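Local structure of cerato-platanin 1 (Moniliophthora perniciosa, 3SUJ) at residues A[60-66]-A[77-82]. The protein is a secreted cerato-platanin of the double-psi beta-barrel class whose molecular function is not established, though it binds zinc ions. Sequence-based numbering, arbitrary orientation.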
loop_
_atom_site.group_PDB
_atom_site.type_symbol
_atom_site.label_atom_id
_atom_site.label_comp_id
_atom_site.label_asym_id
_atom_site.label_seq_id
_atom_site.Cartn_x
_atom_site.Cartn_y
_atom_site.Cartn_z
ATOM N N CYS A 60 -7.490 5.240 6.725
ATOM C CA CYS A 60 -7.621 5.302 5.251
ATOM C C CYS A 60 -6.857 6.490 4.732
ATOM O O CYS A 60 -6.964 7.618 5.246
ATOM C CB CYS A 60 -9.087 5.483 4.932
ATOM S SG CYS A 60 -10.077 3.978 5.078
ATOM N N GLY A 61 -6.128 6.313 3.642
ATOM C CA GLY A 61 -5.338 7.380 3.064
ATOM C C GLY A 61 -4.045 7.675 3.797
ATOM O O GLY A 61 -3.382 8.629 3.365
ATOM N N SER A 62 -3.679 6.949 4.813
ATOM C CA SER A 62 -2.393 7.199 5.479
ATOM C C SER A 62 -1.250 6.666 4.632
ATOM O O SER A 62 -1.421 5.769 3.784
ATOM C CB SER A 62 -2.345 6.439 6.832
ATOM O OG SER A 62 -3.050 7.027 7.865
ATOM N N CYS A 63 -0.084 7.223 4.865
ATOM C CA CYS A 63 1.133 6.903 4.152
ATOM C C CYS A 63 2.055 6.119 5.028
ATOM O O CYS A 63 2.445 6.576 6.152
ATOM C CB CYS A 63 1.785 8.215 3.746
ATOM S SG CYS A 63 3.305 8.000 2.733
ATOM N N TYR A 64 2.486 4.948 4.588
ATOM C CA TYR A 64 3.362 4.069 5.365
ATOM C C TYR A 64 4.677 3.926 4.670
ATOM O O TYR A 64 4.714 3.522 3.459
ATOM C CB TYR A 64 2.702 2.678 5.562
ATOM C CG TYR A 64 1.504 2.746 6.425
ATOM C CD1 TYR A 64 1.630 2.547 7.804
ATOM C CD2 TYR A 64 0.235 2.952 5.931
ATOM C CE1 TYR A 64 0.541 2.579 8.668
ATOM C CE2 TYR A 64 -0.875 2.980 6.809
ATOM C CZ TYR A 64 -0.708 2.739 8.131
ATOM O OH TYR A 64 -1.843 2.777 8.945
ATOM N N GLN A 65 5.763 4.151 5.376
ATOM C CA GLN A 65 7.078 3.823 4.899
ATOM C C GLN A 65 7.406 2.404 5.249
ATOM O O GLN A 65 7.360 1.993 6.426
ATOM C CB GLN A 65 8.058 4.731 5.586
ATOM C CG GLN A 65 9.536 4.472 5.136
ATOM C CD GLN A 65 10.504 5.284 5.980
ATOM O OE1 GLN A 65 10.359 5.276 7.232
ATOM N NE2 GLN A 65 11.408 6.020 5.399
ATOM N N LEU A 66 7.675 1.609 4.220
ATOM C CA LEU A 66 7.993 0.196 4.378
ATOM C C LEU A 66 9.412 -0.022 3.922
ATOM O O LEU A 66 9.741 0.301 2.811
ATOM C CB LEU A 66 7.047 -0.674 3.552
ATOM C CG LEU A 66 5.559 -0.426 3.771
ATOM C CD1 LEU A 66 4.685 -1.314 2.826
ATOM C CD2 LEU A 66 5.137 -0.719 5.170
ATOM N N SER A 77 13.344 1.646 0.809
ATOM C CA SER A 77 12.013 1.959 1.317
ATOM C C SER A 77 11.073 2.296 0.222
ATOM O O SER A 77 11.475 2.895 -0.786
ATOM C CB SER A 77 12.038 3.183 2.270
ATOM O OG SER A 77 12.903 2.999 3.375
ATOM N N ILE A 78 9.817 1.957 0.431
ATOM C CA ILE A 78 8.765 2.538 -0.410
ATOM C C ILE A 78 7.754 3.222 0.483
ATOM O O ILE A 78 7.789 3.003 1.681
ATOM C CB ILE A 78 7.998 1.423 -1.274
ATOM C CG1 ILE A 78 7.420 0.325 -0.392
ATOM C CG2 ILE A 78 8.963 0.878 -2.367
ATOM C CD1 ILE A 78 6.340 -0.624 -1.015
ATOM N N TYR A 79 6.860 3.989 -0.106
ATOM C CA TYR A 79 5.893 4.845 0.643
ATOM C C TYR A 79 4.549 4.490 0.082
ATOM O O TYR A 79 4.289 4.730 -1.104
ATOM C CB TYR A 79 6.245 6.332 0.458
ATOM C CG TYR A 79 7.666 6.596 0.977
ATOM C CD1 TYR A 79 7.906 6.918 2.307
ATOM C CD2 TYR A 79 8.758 6.371 0.154
ATOM C CE1 TYR A 79 9.188 7.066 2.801
ATOM C CE2 TYR A 79 10.092 6.484 0.628
ATOM C CZ TYR A 79 10.252 6.874 1.942
ATOM O OH TYR A 79 11.572 6.927 2.451
ATOM N N MET A 80 3.743 3.829 0.856
ATOM C CA MET A 80 2.479 3.258 0.346
ATOM C C MET A 80 1.283 3.958 0.944
ATOM O O MET A 80 1.207 4.063 2.144
ATOM C CB MET A 80 2.450 1.740 0.725
ATOM C CG MET A 80 1.342 0.960 -0.010
ATOM S SD MET A 80 0.835 -0.606 0.711
ATOM C CE MET A 80 -0.289 0.086 1.886
ATOM N N VAL A 81 0.306 4.305 0.083
ATOM C CA VAL A 81 -0.948 4.801 0.559
ATOM C C VAL A 81 -1.864 3.627 0.891
ATOM O O VAL A 81 -2.122 2.797 -0.033
ATOM C CB VAL A 81 -1.617 5.757 -0.473
ATOM C CG1 VAL A 81 -2.972 6.250 0.073
ATOM C CG2 VAL A 81 -0.644 6.930 -0.809
ATOM N N ALA A 82 -2.408 3.557 2.079
ATOM C CA ALA A 82 -3.294 2.495 2.458
ATOM C C ALA A 82 -4.740 2.857 2.170
ATOM O O ALA A 82 -5.266 3.896 2.556
ATOM C CB ALA A 82 -3.180 2.263 3.936
#
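Residues 60-66 and 77-82 meet as the two arms of an antiparallel beta hairpin in the double-psi beta barrel, with strand 76-83 pairing along one side of strand 63-68 and strand 111-118 along the other. Tyr64 and Met80 form a hydrogen-bonded pair, Tyr64 N reaching Met80 O at 2.9 Å and Met80 N returning to Tyr64 O at 2.8 Å; Leu66 and Ile78 repeat the pattern. The pairing continues toward Cys60: Ala82 N bonds to Ser62 O, and Gly61 N meets Ala82 O at 2.8 Å.

Gln65 and Tyr79 share one face with Cys63 and Val81. Their side chains run alongside each other: Gln65 CG, anti to the backbone N (chi1 -180°), lies 3.5 Å from Tyr79 CE1, and the extended chain carries NE2 to Tyr79 OH at 3.1 Å. That hydroxyl lies near the amide plane, while amide and ring planes are 40° apart. Were Tyr79 an alanine, Gln65 NE2 would probably lose this acceptor and its methylenes the ring beside them. Nearby, Cys63 SG, disulfide-bonded to Cys123, sits 4.1 Å from Tyr79 CB.

Tyr64, Leu66, Ile78 and Met80 take the opposite face; Ala82 CB reaches the edge of the Tyr64 ring, 3.8 Å from CE2, and Phe90 meets that ring edge-to-face. Leu66 CD1 touches Met80 CB at 4.3 Å. This buried face is held across the hairpin mainly by apolar contact, which leaves the register to the backbone bonds, whereas the partly exposed Gln65-Tyr79 pair adds a polar side-chain bond on the face of the Cys63 disulfide.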